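Local coordinates for alpha-1,3-glucanase (Bacillus circulans, PDB 5ZRU), which hydrolyses the alpha-1,3-glucosidic bonds of alpha-1,3-glucan, this chain being the catalytic unit of a longer GH87 enzyme, at residues Asn231-Gly236 and Thr255-Thr260; Tyr283-Leu288 and Val316-Cys321; Ala194-Gly199 and Gly225-Gly230; Ile269-Thr274 and Lys299-Asn304. One frame throughout, in Å; residues are numbered along the deposited sequence.

Overall arrangement
From the N terminus, contact 3 closes first: after helix 203-216 the chain comes back to its calcium-binding loop, tying it to strand 225-229. Contact 1 follows in series and joins two faces of the parallel beta-helix, strand 233-235 and strand 255-259, largely through inward side chains. Contacts 4 and 2 then cross, since the chain runs through 269-274, 283-288, 299-304 and 316-321 in that order; each pairs parallel strands of consecutive coils, one on the face of 233-235 and the other on that of 255-259. Strand 255-259 lies between 225-229 and 277-285, linking contacts 3, 1 and 2, while 233-235 pairs with 269-273 and so carries contact 1 into contact 4.

Contact 1: Asn231-Gly236 and Thr255-Thr260; sequences NMWKIG and TNIQFT. With PE5 (3,6,9,12,15,18,21,24-octaoxahexacosan-1-ol), chain C.
Trp233, Ile257 and Phe259 meet in the interior of the parallel beta-helix, where strands 233-235 and 255-259 belong to different faces. No hydrogen bond crosses, and the nearest CA atoms, those of Asn231 and Phe259, stay 6.8 Å apart: the two faces meet through side chains, with one ring also set against main-chain atoms. Phe259 presents its edge to the other backbone: CD1 lies 3.4 Å from Asn231 O, which sits in the plane of the ring, and CE1 is 4.0 Å from Trp233 N. Next to it, Trp233 and Ile257 cross at about a right angle, with CZ3 of the indole 3.9 Å from CD1 of the isoleucine. The indole swings inward with CG opposite the backbone N (chi1 -173°); Ile235 CD1 lies over one of its faces, and Phe206 meets it edge-to-face. On the far side of strand 255-259, Asn256 ND2 gives a nearly straight hydrogen bond (3.1 Å, 163°) to O7 of the bound polyether. The bent chain of Gln258 brings NE2 back to Phe259 O, at 2.9 Å, from above the carbonyl plane. Aromatic and aliphatic side chains of two faces share one interior, consistent with the pectate-lyase-like parallel beta-helix.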
# COMPACT_ATOMS: atom_id res chain seq x y z
N ASN A 231 -3.07 20.40 -12.48
CA ASN A 231 -3.94 20.53 -11.32
C ASN A 231 -4.74 19.25 -11.18
O ASN A 231 -4.52 18.28 -11.91
CB ASN A 231 -4.87 21.74 -11.42
CG ASN A 231 -5.08 22.40 -10.07
OD1 ASN A 231 -5.76 21.85 -9.17
ND2 ASN A 231 -4.48 23.58 -9.90
N MET A 232 -5.68 19.25 -10.23
CA MET A 232 -6.54 18.09 -10.03
C MET A 232 -7.39 17.87 -11.27
O MET A 232 -7.91 18.82 -11.87
CB MET A 232 -7.42 18.30 -8.80
CG MET A 232 -8.32 17.10 -8.42
SD MET A 232 -9.44 17.45 -7.06
CE MET A 232 -8.29 17.85 -5.73
N TRP A 233 -7.52 16.61 -11.68
CA TRP A 233 -8.39 16.25 -12.80
C TRP A 233 -9.78 15.96 -12.22
O TRP A 233 -9.98 14.94 -11.57
CB TRP A 233 -7.84 15.05 -13.56
CG TRP A 233 -8.60 14.71 -14.83
CD1 TRP A 233 -9.56 15.47 -15.44
CD2 TRP A 233 -8.49 13.51 -15.60
NE1 TRP A 233 -10.05 14.83 -16.55
CE2 TRP A 233 -9.41 13.62 -16.68
CE3 TRP A 233 -7.70 12.36 -15.50
CZ2 TRP A 233 -9.55 12.62 -17.64
CZ3 TRP A 233 -7.85 11.37 -16.45
CH2 TRP A 233 -8.76 11.50 -17.51
N LYS A 234 -10.73 16.86 -12.47
CA LYS A 234 -12.09 16.73 -11.95
C LYS A 234 -12.98 16.17 -13.05
O LYS A 234 -13.18 16.82 -14.08
CB LYS A 234 -12.62 18.07 -11.44
CG LYS A 234 -11.78 18.60 -10.29
CD LYS A 234 -12.22 19.98 -9.84
CE LYS A 234 -11.31 20.48 -8.72
NZ LYS A 234 -11.91 21.62 -7.96
N ILE A 235 -13.49 14.97 -12.83
CA ILE A 235 -14.24 14.24 -13.84
C ILE A 235 -15.70 14.32 -13.43
O ILE A 235 -16.16 13.55 -12.58
CB ILE A 235 -13.73 12.80 -13.97
CG1 ILE A 235 -12.26 12.82 -14.39
CG2 ILE A 235 -14.58 12.01 -14.96
CD1 ILE A 235 -11.61 11.43 -14.50
N GLY A 236 -16.43 15.26 -14.03
CA GLY A 236 -17.74 15.65 -13.57
C GLY A 236 -17.65 16.70 -12.47
O GLY A 236 -16.58 17.03 -11.97
N THR A 255 1.10 4.27 -20.61
CA THR A 255 0.40 5.54 -20.42
C THR A 255 0.69 6.05 -19.01
O THR A 255 0.29 5.41 -18.03
CB THR A 255 -1.10 5.38 -20.62
OG1 THR A 255 -1.37 5.02 -21.99
CG2 THR A 255 -1.83 6.68 -20.29
N ASN A 256 1.36 7.21 -18.91
CA ASN A 256 1.72 7.85 -17.64
C ASN A 256 0.97 9.16 -17.51
O ASN A 256 1.09 10.04 -18.37
CB ASN A 256 3.22 8.13 -17.55
CG ASN A 256 4.07 6.87 -17.43
OD1 ASN A 256 3.55 5.76 -17.44
ND2 ASN A 256 5.38 7.04 -17.34
N ILE A 257 0.22 9.31 -16.42
CA ILE A 257 -0.35 10.60 -16.05
C ILE A 257 0.53 11.18 -14.95
O ILE A 257 0.64 10.61 -13.86
CB ILE A 257 -1.81 10.48 -15.59
CG1 ILE A 257 -2.72 10.04 -16.75
CG2 ILE A 257 -2.29 11.83 -15.05
CD1 ILE A 257 -4.20 9.88 -16.33
N GLN A 258 1.16 12.32 -15.24
CA GLN A 258 2.08 12.95 -14.30
C GLN A 258 1.45 14.25 -13.81
O GLN A 258 1.33 15.21 -14.57
CB GLN A 258 3.43 13.24 -14.96
CG GLN A 258 4.37 13.99 -14.03
CD GLN A 258 4.80 13.13 -12.85
OE1 GLN A 258 5.42 12.09 -13.04
NE2 GLN A 258 4.44 13.56 -11.64
N PHE A 259 1.02 14.27 -12.55
CA PHE A 259 0.57 15.52 -11.96
C PHE A 259 1.80 16.35 -11.59
O PHE A 259 2.74 15.85 -10.99
CB PHE A 259 -0.31 15.26 -10.74
CG PHE A 259 -1.65 14.67 -11.10
CD1 PHE A 259 -2.70 15.49 -11.48
CD2 PHE A 259 -1.83 13.28 -11.11
CE1 PHE A 259 -3.92 14.95 -11.82
CE2 PHE A 259 -3.06 12.73 -11.46
CZ PHE A 259 -4.10 13.56 -11.81
N THR A 260 1.79 17.63 -11.99
CA THR A 260 2.97 18.47 -11.86
C THR A 260 2.87 19.50 -10.75
O THR A 260 3.88 20.17 -10.46
CB THR A 260 3.24 19.21 -13.18
OG1 THR A 260 2.11 20.02 -13.52
CG2 THR A 260 3.51 18.22 -14.31
C48 PE5 C . 7.21 16.24 -11.74
C50 PE5 C . 7.50 15.62 -10.37
O1 PE5 C . 8.82 15.88 -9.99
C1 PE5 C . 9.17 15.41 -8.71
C2 PE5 C . 10.67 15.56 -8.47
O2 PE5 C . 11.38 14.74 -9.35
C3 PE5 C . 12.77 14.89 -9.34
C4 PE5 C . 13.39 13.97 -10.41
O3 PE5 C . 13.01 12.64 -10.18
C5 PE5 C . 13.57 11.68 -11.03
C6 PE5 C . 12.48 10.73 -11.57
O4 PE5 C . 12.26 9.64 -10.72
C7 PE5 C . 10.92 9.25 -10.56
C8 PE5 C . 10.26 9.03 -11.92
O5 PE5 C . 8.87 9.00 -11.76
C9 PE5 C . 8.14 9.06 -12.96
C10 PE5 C . 7.58 7.68 -13.26
O6 PE5 C . 7.97 7.29 -14.55
C11 PE5 C . 7.93 5.91 -14.78
C12 PE5 C . 8.64 5.58 -16.09
O7 PE5 C . 7.68 5.01 -16.93
C13 PE5 C . 8.14 3.94 -17.70
C14 PE5 C . 7.27 3.85 -18.95
O8 PE5 C . 6.94 5.15 -19.35
C15 PE5 C . 6.08 5.25 -20.45
C16 PE5 C . 6.80 5.96 -21.60
O52 PE5 C . 6.32 7.27 -21.76

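Contact 2: Tyr283-Leu288 and Val316-Cys321; sequences YMNSNL and VEHFEC. With PE5 (3,6,9,12,15,18,21,24-octaoxahexacosan-1-ol), chain C.
Met284 and Val316 form a parallel beta bridge, their CA atoms 4.8 Å apart, and the touching parts run about 20° apart. Met284 O accepts from Glu317 N at 3.3 Å, and the CA-H of Val316 approaches the same oxygen. Beyond this pair side chains carry the contact. Tyr283 OH donates to Glu317 OE2, 2.5 Å away, on the lone pair that faces away from the other carboxylate oxygen; ring and carboxylate stand almost perpendicular, and OE2 lies at the ring edge. Glu317 reaches it because CG sits between the backbone N and the carbonyl carbon (chi1 55°) and the chain is extended beyond. One residue on, His318 ND1 donates to Asn285 OD1, 2.7 Å away, with the oxygen close to the imidazole plane. Ser286 OG then works twice, giving a bond to His318 O at 2.6 Å and accepting from Leu288 N at 2.9 Å, which makes an ST turn. Its CB rests over one face of Phe319, 4.0 Å from the centroid. On the inner side Met284 CB runs alongside Val316 CG1 at 3.8 Å. Tyr114 stacks on His318, whose NE2 bonds Asp138. Strand 277-285, which holds Tyr283 to Asn285, lies between strand 255-259 and strand 310-317, and Phe301 of strand 301-302 packs against both Met284 and Val316 inside the coil.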
# COMPACT_ATOMS: atom_id res chain seq x y z
N TYR A 283 -0.73 4.33 -15.54
CA TYR A 283 0.15 4.67 -14.42
C TYR A 283 -0.05 6.14 -14.06
O TYR A 283 -0.13 6.99 -14.94
CB TYR A 283 1.61 4.40 -14.78
CG TYR A 283 2.58 4.99 -13.79
CD1 TYR A 283 2.90 4.33 -12.61
CD2 TYR A 283 3.18 6.23 -14.03
CE1 TYR A 283 3.79 4.88 -11.69
CE2 TYR A 283 4.06 6.79 -13.11
CZ TYR A 283 4.37 6.11 -11.95
OH TYR A 283 5.25 6.66 -11.04
N MET A 284 -0.11 6.44 -12.75
CA MET A 284 -0.25 7.83 -12.30
C MET A 284 0.79 8.14 -11.23
O MET A 284 1.06 7.31 -10.36
CB MET A 284 -1.64 8.12 -11.72
CG MET A 284 -2.80 7.82 -12.65
SD MET A 284 -4.20 8.92 -12.29
CE MET A 284 -4.33 8.76 -10.50
N ASN A 285 1.32 9.35 -11.28
CA ASN A 285 2.30 9.84 -10.32
C ASN A 285 1.93 11.26 -9.93
O ASN A 285 1.31 11.99 -10.71
CB ASN A 285 3.70 9.79 -10.94
CG ASN A 285 4.79 10.14 -9.94
OD1 ASN A 285 4.69 9.81 -8.77
ND2 ASN A 285 5.83 10.82 -10.41
N SER A 286 2.33 11.66 -8.73
CA SER A 286 2.05 12.98 -8.20
C SER A 286 3.27 13.90 -8.33
O SER A 286 4.33 13.52 -8.81
CB SER A 286 1.69 12.89 -6.72
OG SER A 286 2.90 12.72 -5.99
N ASN A 287 3.10 15.14 -7.86
CA ASN A 287 4.23 15.98 -7.46
C ASN A 287 4.13 16.32 -5.98
O ASN A 287 4.40 17.45 -5.55
CB ASN A 287 4.32 17.26 -8.30
CG ASN A 287 5.67 17.94 -8.16
OD1 ASN A 287 6.63 17.30 -7.72
ND2 ASN A 287 5.75 19.22 -8.52
N LEU A 288 3.76 15.32 -5.17
CA LEU A 288 3.38 15.54 -3.78
C LEU A 288 4.43 15.00 -2.83
O LEU A 288 4.84 13.84 -2.94
CB LEU A 288 2.03 14.87 -3.50
CG LEU A 288 1.48 15.08 -2.09
CD1 LEU A 288 1.11 16.55 -1.89
CD2 LEU A 288 0.29 14.16 -1.83
N VAL A 316 -0.43 3.38 -9.23
CA VAL A 316 -0.47 4.73 -8.67
C VAL A 316 0.46 4.81 -7.47
O VAL A 316 0.53 3.90 -6.65
CB VAL A 316 -1.90 5.17 -8.28
CG1 VAL A 316 -2.79 5.20 -9.52
CG2 VAL A 316 -2.49 4.27 -7.19
N GLU A 317 1.21 5.92 -7.40
CA GLU A 317 2.15 6.08 -6.30
C GLU A 317 2.37 7.55 -5.99
O GLU A 317 2.13 8.43 -6.82
CB GLU A 317 3.50 5.39 -6.60
CG GLU A 317 4.20 5.78 -7.87
CD GLU A 317 5.46 4.94 -8.14
OE1 GLU A 317 5.84 4.11 -7.29
OE2 GLU A 317 6.07 5.12 -9.22
N HIS A 318 2.84 7.80 -4.76
CA HIS A 318 3.25 9.11 -4.28
C HIS A 318 2.09 10.06 -4.05
O HIS A 318 2.28 11.28 -3.97
CB HIS A 318 4.29 9.74 -5.22
CG HIS A 318 5.45 8.85 -5.49
ND1 HIS A 318 6.05 8.77 -6.73
CD2 HIS A 318 6.13 8.00 -4.68
CE1 HIS A 318 7.05 7.89 -6.68
NE2 HIS A 318 7.11 7.42 -5.44
N PHE A 319 0.87 9.55 -3.92
CA PHE A 319 -0.26 10.40 -3.59
C PHE A 319 -0.46 10.43 -2.08
O PHE A 319 0.21 9.72 -1.33
CB PHE A 319 -1.52 9.93 -4.32
CG PHE A 319 -1.45 10.14 -5.81
CD1 PHE A 319 -1.84 11.35 -6.36
CD2 PHE A 319 -0.95 9.15 -6.64
CE1 PHE A 319 -1.75 11.57 -7.73
CE2 PHE A 319 -0.86 9.35 -8.01
CZ PHE A 319 -1.25 10.57 -8.56
N GLU A 320 -1.37 11.29 -1.63
CA GLU A 320 -1.72 11.33 -0.22
C GLU A 320 -2.23 9.97 0.24
O GLU A 320 -1.77 9.42 1.25
CB GLU A 320 -2.78 12.40 0.02
CG GLU A 320 -3.33 12.44 1.44
CD GLU A 320 -4.51 13.38 1.56
OE1 GLU A 320 -5.05 13.79 0.52
OE2 GLU A 320 -4.89 13.70 2.71
N CYS A 321 -3.19 9.42 -0.51
CA CYS A 321 -3.61 8.03 -0.44
C CYS A 321 -3.73 7.55 -1.87
O CYS A 321 -3.90 8.35 -2.79
CB CYS A 321 -4.96 7.86 0.26
SG CYS A 321 -5.13 8.63 1.89
C48 PE5 C . 7.21 16.24 -11.74
C50 PE5 C . 7.50 15.62 -10.37
O1 PE5 C . 8.82 15.88 -9.99
C1 PE5 C . 9.17 15.41 -8.71
C2 PE5 C . 10.67 15.56 -8.47
O2 PE5 C . 11.38 14.74 -9.35
C3 PE5 C . 12.77 14.89 -9.34
C4 PE5 C . 13.39 13.97 -10.41
O3 PE5 C . 13.01 12.64 -10.18
C5 PE5 C . 13.57 11.68 -11.03
C6 PE5 C . 12.48 10.73 -11.57
O4 PE5 C . 12.26 9.64 -10.72
C7 PE5 C . 10.92 9.25 -10.56
C8 PE5 C . 10.26 9.03 -11.92
O5 PE5 C . 8.87 9.00 -11.76
C9 PE5 C . 8.14 9.06 -12.96
C10 PE5 C . 7.58 7.68 -13.26
O6 PE5 C . 7.97 7.29 -14.55
C11 PE5 C . 7.93 5.91 -14.78
C12 PE5 C . 8.64 5.58 -16.09
O7 PE5 C . 7.68 5.01 -16.93
C13 PE5 C . 8.14 3.94 -17.70
C14 PE5 C . 7.27 3.85 -18.95
O8 PE5 C . 6.94 5.15 -19.35
C15 PE5 C . 6.08 5.25 -20.45
C16 PE5 C . 6.80 5.96 -21.60
O52 PE5 C . 6.32 7.27 -21.76

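Contact 3: Ala194-Gly199 and Gly225-Gly230; sequences AVANDG and GTFHLG. With CA (calcium ion), chain H; PE5 (3,6,9,12,15,18,21,24-octaoxahexacosan-1-ol), chain C.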
# COMPACT_ATOMS: atom_id res chain seq x y z
N ALA A 194 -4.17 17.15 -26.54
CA ALA A 194 -3.14 16.58 -25.69
C ALA A 194 -2.00 16.04 -26.55
O ALA A 194 -2.23 15.48 -27.62
CB ALA A 194 -3.70 15.46 -24.82
N VAL A 195 -0.77 16.22 -26.07
CA VAL A 195 0.42 15.73 -26.75
C VAL A 195 1.26 14.98 -25.73
O VAL A 195 1.58 15.51 -24.67
CB VAL A 195 1.24 16.87 -27.40
CG1 VAL A 195 2.49 16.31 -28.06
CG2 VAL A 195 0.39 17.64 -28.41
N ALA A 196 1.62 13.73 -26.05
CA ALA A 196 2.47 12.96 -25.17
C ALA A 196 3.92 13.44 -25.22
O ALA A 196 4.41 13.89 -26.27
CB ALA A 196 2.42 11.47 -25.55
N ASN A 197 4.60 13.37 -24.08
CA ASN A 197 6.06 13.41 -23.99
C ASN A 197 6.67 14.76 -24.34
O ASN A 197 7.87 14.84 -24.65
CB ASN A 197 6.70 12.32 -24.88
CG ASN A 197 6.20 10.92 -24.55
OD1 ASN A 197 5.83 10.64 -23.41
ND2 ASN A 197 6.19 10.04 -25.54
N ASP A 198 5.91 15.85 -24.31
CA ASP A 198 6.45 17.16 -24.63
C ASP A 198 6.61 18.05 -23.41
O ASP A 198 7.03 19.21 -23.55
CB ASP A 198 5.58 17.85 -25.69
CG ASP A 198 4.19 18.24 -25.17
OD1 ASP A 198 3.83 17.88 -24.03
OD2 ASP A 198 3.47 18.94 -25.92
N GLY A 199 6.31 17.55 -22.21
CA GLY A 199 6.40 18.36 -21.02
C GLY A 199 5.37 19.45 -20.90
O GLY A 199 5.39 20.19 -19.91
N GLY A 225 2.22 7.18 -23.75
CA GLY A 225 3.00 8.38 -23.55
C GLY A 225 2.76 8.98 -22.19
O GLY A 225 1.90 8.55 -21.42
N THR A 226 3.54 10.01 -21.90
CA THR A 226 3.42 10.75 -20.65
C THR A 226 2.63 12.03 -20.90
O THR A 226 2.99 12.84 -21.76
CB THR A 226 4.79 11.09 -20.06
OG1 THR A 226 5.47 9.87 -19.74
CG2 THR A 226 4.63 11.93 -18.79
N PHE A 227 1.56 12.22 -20.12
CA PHE A 227 0.74 13.41 -20.16
C PHE A 227 0.85 14.14 -18.83
O PHE A 227 0.92 13.50 -17.78
CB PHE A 227 -0.71 13.04 -20.47
CG PHE A 227 -0.86 12.37 -21.79
CD1 PHE A 227 -1.10 13.12 -22.93
CD2 PHE A 227 -0.68 11.00 -21.91
CE1 PHE A 227 -1.23 12.50 -24.17
CE2 PHE A 227 -0.79 10.38 -23.13
CZ PHE A 227 -1.06 11.13 -24.27
N HIS A 228 0.89 15.47 -18.89
CA HIS A 228 1.17 16.30 -17.73
C HIS A 228 -0.08 17.08 -17.35
O HIS A 228 -0.64 17.80 -18.19
CB HIS A 228 2.35 17.24 -17.99
CG HIS A 228 3.66 16.52 -18.14
ND1 HIS A 228 4.11 16.03 -19.35
CD2 HIS A 228 4.60 16.18 -17.22
CE1 HIS A 228 5.28 15.45 -19.17
NE2 HIS A 228 5.60 15.52 -17.89
N LEU A 229 -0.49 16.96 -16.10
CA LEU A 229 -1.71 17.60 -15.61
C LEU A 229 -1.34 18.52 -14.46
O LEU A 229 -0.95 18.05 -13.38
CB LEU A 229 -2.74 16.56 -15.18
CG LEU A 229 -3.12 15.49 -16.20
CD1 LEU A 229 -4.28 14.65 -15.66
CD2 LEU A 229 -3.53 16.10 -17.53
N GLY A 230 -1.46 19.83 -14.68
CA GLY A 230 -1.03 20.84 -13.73
C GLY A 230 -2.01 21.18 -12.63
O GLY A 230 -1.82 22.17 -11.92
CA CA H . 1.68 17.25 -23.08
C48 PE5 C . 7.21 16.24 -11.74
C50 PE5 C . 7.50 15.62 -10.37
O1 PE5 C . 8.82 15.88 -9.99
C1 PE5 C . 9.17 15.41 -8.71
C2 PE5 C . 10.67 15.56 -8.47
O2 PE5 C . 11.38 14.74 -9.35
C3 PE5 C . 12.77 14.89 -9.34
C4 PE5 C . 13.39 13.97 -10.41
O3 PE5 C . 13.01 12.64 -10.18
C5 PE5 C . 13.57 11.68 -11.03
C6 PE5 C . 12.48 10.73 -11.57
O4 PE5 C . 12.26 9.64 -10.72
C7 PE5 C . 10.92 9.25 -10.56
C8 PE5 C . 10.26 9.03 -11.92
O5 PE5 C . 8.87 9.00 -11.76
C9 PE5 C . 8.14 9.06 -12.96
C10 PE5 C . 7.58 7.68 -13.26
O6 PE5 C . 7.97 7.29 -14.55
C11 PE5 C . 7.93 5.91 -14.78
C12 PE5 C . 8.64 5.58 -16.09
O7 PE5 C . 7.68 5.01 -16.93
C13 PE5 C . 8.14 3.94 -17.70
C14 PE5 C . 7.27 3.85 -18.95
O8 PE5 C . 6.94 5.15 -19.35
C15 PE5 C . 6.08 5.25 -20.45
C16 PE5 C . 6.80 5.96 -21.60
O52 PE5 C . 6.32 7.27 -21.76
O HOH W 1 1.09 18.99 -24.72
O HOH W 2 3.25 15.69 -21.83
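Phe227, His228 and Asn197 bury the most surface where the calcium-binding loop 194-199 folds over strand 225-229. The Phe227 ring lies beneath the loop: Ala196 CA stands over one face, displaced toward the rim, Ala196 CB reaches CZ at 3.7 Å, and Ala194 CB adds a second apolar contact at CE1. Gly225, with no side chain, lets Ala196 CB settle directly on its backbone.

Asn197 holds Thr226 twice, with its backbone N and with its side-chain oxygen. The N gives a nearly straight bond to Thr226 O (2.9 Å, 170°), lying in the carbonyl plane, while OD1 takes the N-H of Thr226 at 2.8 Å. The side chain turns back because CG stands opposite the carbonyl carbon (chi1 -56°), on a backbone with positive phi.

His228 lies against Gly199, its CE1 3.6 Å from Gly199 CA, and holds a water at 2.6 Å from ND1, in the plane of the imidazole. The same water donates to Thr226 O, so that carbonyl receives a second hydrogen bond besides that from Asn197, and it is itself a calcium ligand. Val195 O and Asp198 OD1 bind the ion at 2.4 Å each, a second water joins them, and Gln200 O and Asp202 OD1 are further ligands; Asp202 also accepts from the His228 backbone N.

The chemistry implies a coupled unit: the ion probably stiffens the loop, and its bound water, which may be a better donor for being on the metal, links it to strand 225-229.

Contact 4: Ile269-Thr274 and Lys299-Asn304; sequences ISFRVT and KGFMDN
Ile269 and Phe301 begin a parallel strand pairing between successive coils of the beta-helix, on the face that also holds strand 233-235. The ladder runs from Ile269 N to Gly300 O (2.9 Å), through Phe271 N to Met302 O (2.9 Å), to Asn304 N and Phe271 O (2.8 Å), and ends with a longer bond from Val273 N to Asn304 O. Between the bonds of Met302 O and Asn304 N the chain turns a corner at Asp303, which, at positive phi (82°), has its side chain directed to strand 269-273. Ser270 OG donates to Asp303 OD2, 2.5 Å away. The Arg272 guanidinium stacks on the same carboxylate, their planes 11° apart; the nearest approach, NH2 to OD2, is a long 3.7 Å, so this salt bridge rests on charge, not a directed N-H. NH1 bonds Asn304 OD1 (2.9 Å) in the guanidinium plane, and shares a water with Asp303 OD1. Toward the interior, Phe271 and Phe301 meet rim to rim with nearly parallel planes, CE2 to CD1 3.6 Å, and Ile269 CG2 sits over the Phe271 face. Strand 233-235 flanks this pair on one side and 323-325 on the other, while strand 277-285 brings Phe279 and Met284 against the core side.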
# COMPACT_ATOMS: atom_id res chain seq x y z
N ILE A 269 -7.23 12.54 -9.06
CA ILE A 269 -8.48 12.50 -9.82
C ILE A 269 -9.66 12.54 -8.86
O ILE A 269 -9.73 11.74 -7.92
CB ILE A 269 -8.55 11.24 -10.70
CG1 ILE A 269 -7.51 11.34 -11.83
CG2 ILE A 269 -9.95 11.07 -11.28
CD1 ILE A 269 -7.45 10.08 -12.73
N SER A 270 -10.59 13.46 -9.10
CA SER A 270 -11.83 13.53 -8.33
C SER A 270 -12.97 13.09 -9.24
O SER A 270 -13.26 13.75 -10.24
CB SER A 270 -12.09 14.95 -7.80
OG SER A 270 -13.43 15.09 -7.35
N PHE A 271 -13.60 11.97 -8.89
CA PHE A 271 -14.76 11.47 -9.63
C PHE A 271 -16.05 12.07 -9.07
O PHE A 271 -16.26 12.07 -7.85
CB PHE A 271 -14.87 9.95 -9.54
CG PHE A 271 -13.78 9.19 -10.25
CD1 PHE A 271 -13.56 9.33 -11.62
CD2 PHE A 271 -13.01 8.26 -9.55
CE1 PHE A 271 -12.59 8.60 -12.27
CE2 PHE A 271 -12.02 7.53 -10.19
CZ PHE A 271 -11.81 7.70 -11.55
N ARG A 272 -16.92 12.54 -9.96
CA ARG A 272 -18.28 12.94 -9.61
C ARG A 272 -19.23 12.12 -10.48
O ARG A 272 -19.82 12.63 -11.44
CB ARG A 272 -18.50 14.46 -9.80
CG ARG A 272 -17.57 15.32 -8.95
CD ARG A 272 -17.86 15.15 -7.47
NE ARG A 272 -16.99 16.00 -6.65
CZ ARG A 272 -16.97 15.98 -5.32
NH1 ARG A 272 -17.76 15.15 -4.65
NH2 ARG A 272 -16.15 16.79 -4.66
N VAL A 273 -19.34 10.84 -10.16
CA VAL A 273 -20.01 9.84 -10.98
C VAL A 273 -21.13 9.22 -10.14
O VAL A 273 -20.91 8.84 -8.99
CB VAL A 273 -19.02 8.75 -11.45
CG1 VAL A 273 -19.75 7.60 -12.14
CG2 VAL A 273 -17.95 9.37 -12.37
N THR A 274 -22.32 9.10 -10.74
CA THR A 274 -23.45 8.47 -10.06
C THR A 274 -23.78 7.09 -10.59
O THR A 274 -24.46 6.33 -9.89
CB THR A 274 -24.71 9.34 -10.16
OG1 THR A 274 -25.01 9.59 -11.54
CG2 THR A 274 -24.51 10.65 -9.45
N LYS A 299 -5.37 12.66 -3.13
CA LYS A 299 -5.33 11.22 -3.31
C LYS A 299 -5.36 10.89 -4.80
O LYS A 299 -5.81 11.70 -5.63
CB LYS A 299 -6.50 10.54 -2.60
CG LYS A 299 -6.56 10.77 -1.08
CD LYS A 299 -7.51 11.92 -0.72
CE LYS A 299 -7.74 11.97 0.80
NZ LYS A 299 -8.67 13.07 1.20
N GLY A 300 -4.88 9.70 -5.15
CA GLY A 300 -4.89 9.31 -6.56
C GLY A 300 -6.29 9.32 -7.15
O GLY A 300 -6.51 9.87 -8.24
N PHE A 301 -7.25 8.74 -6.44
CA PHE A 301 -8.64 8.70 -6.85
C PHE A 301 -9.51 9.09 -5.66
O PHE A 301 -9.32 8.56 -4.57
CB PHE A 301 -9.04 7.29 -7.34
CG PHE A 301 -8.22 6.79 -8.49
CD1 PHE A 301 -8.51 7.16 -9.79
CD2 PHE A 301 -7.16 5.92 -8.27
CE1 PHE A 301 -7.76 6.67 -10.86
CE2 PHE A 301 -6.41 5.42 -9.33
CZ PHE A 301 -6.71 5.81 -10.63
N MET A 302 -10.49 9.98 -5.89
CA MET A 302 -11.24 10.61 -4.81
C MET A 302 -12.72 10.75 -5.16
O MET A 302 -13.10 10.79 -6.33
CB MET A 302 -10.71 12.02 -4.50
CG MET A 302 -9.30 12.08 -4.01
SD MET A 302 -8.74 13.81 -3.89
CE MET A 302 -8.09 14.10 -5.54
N ASP A 303 -13.53 10.83 -4.09
CA ASP A 303 -14.92 11.31 -4.07
C ASP A 303 -15.95 10.27 -4.52
O ASP A 303 -16.06 9.23 -3.85
CB ASP A 303 -15.01 12.62 -4.86
CG ASP A 303 -14.17 13.71 -4.22
OD1 ASP A 303 -14.28 13.87 -2.98
OD2 ASP A 303 -13.38 14.38 -4.92
N ASN A 304 -16.71 10.51 -5.59
CA ASN A 304 -17.95 9.75 -5.86
C ASN A 304 -17.73 8.67 -6.93
O ASN A 304 -17.67 8.98 -8.12
CB ASN A 304 -19.08 10.68 -6.29
CG ASN A 304 -19.33 11.80 -5.32
OD1 ASN A 304 -19.31 12.97 -5.70
ND2 ASN A 304 -19.57 11.46 -4.06
O HOH W 3 -16.70 14.53 -1.86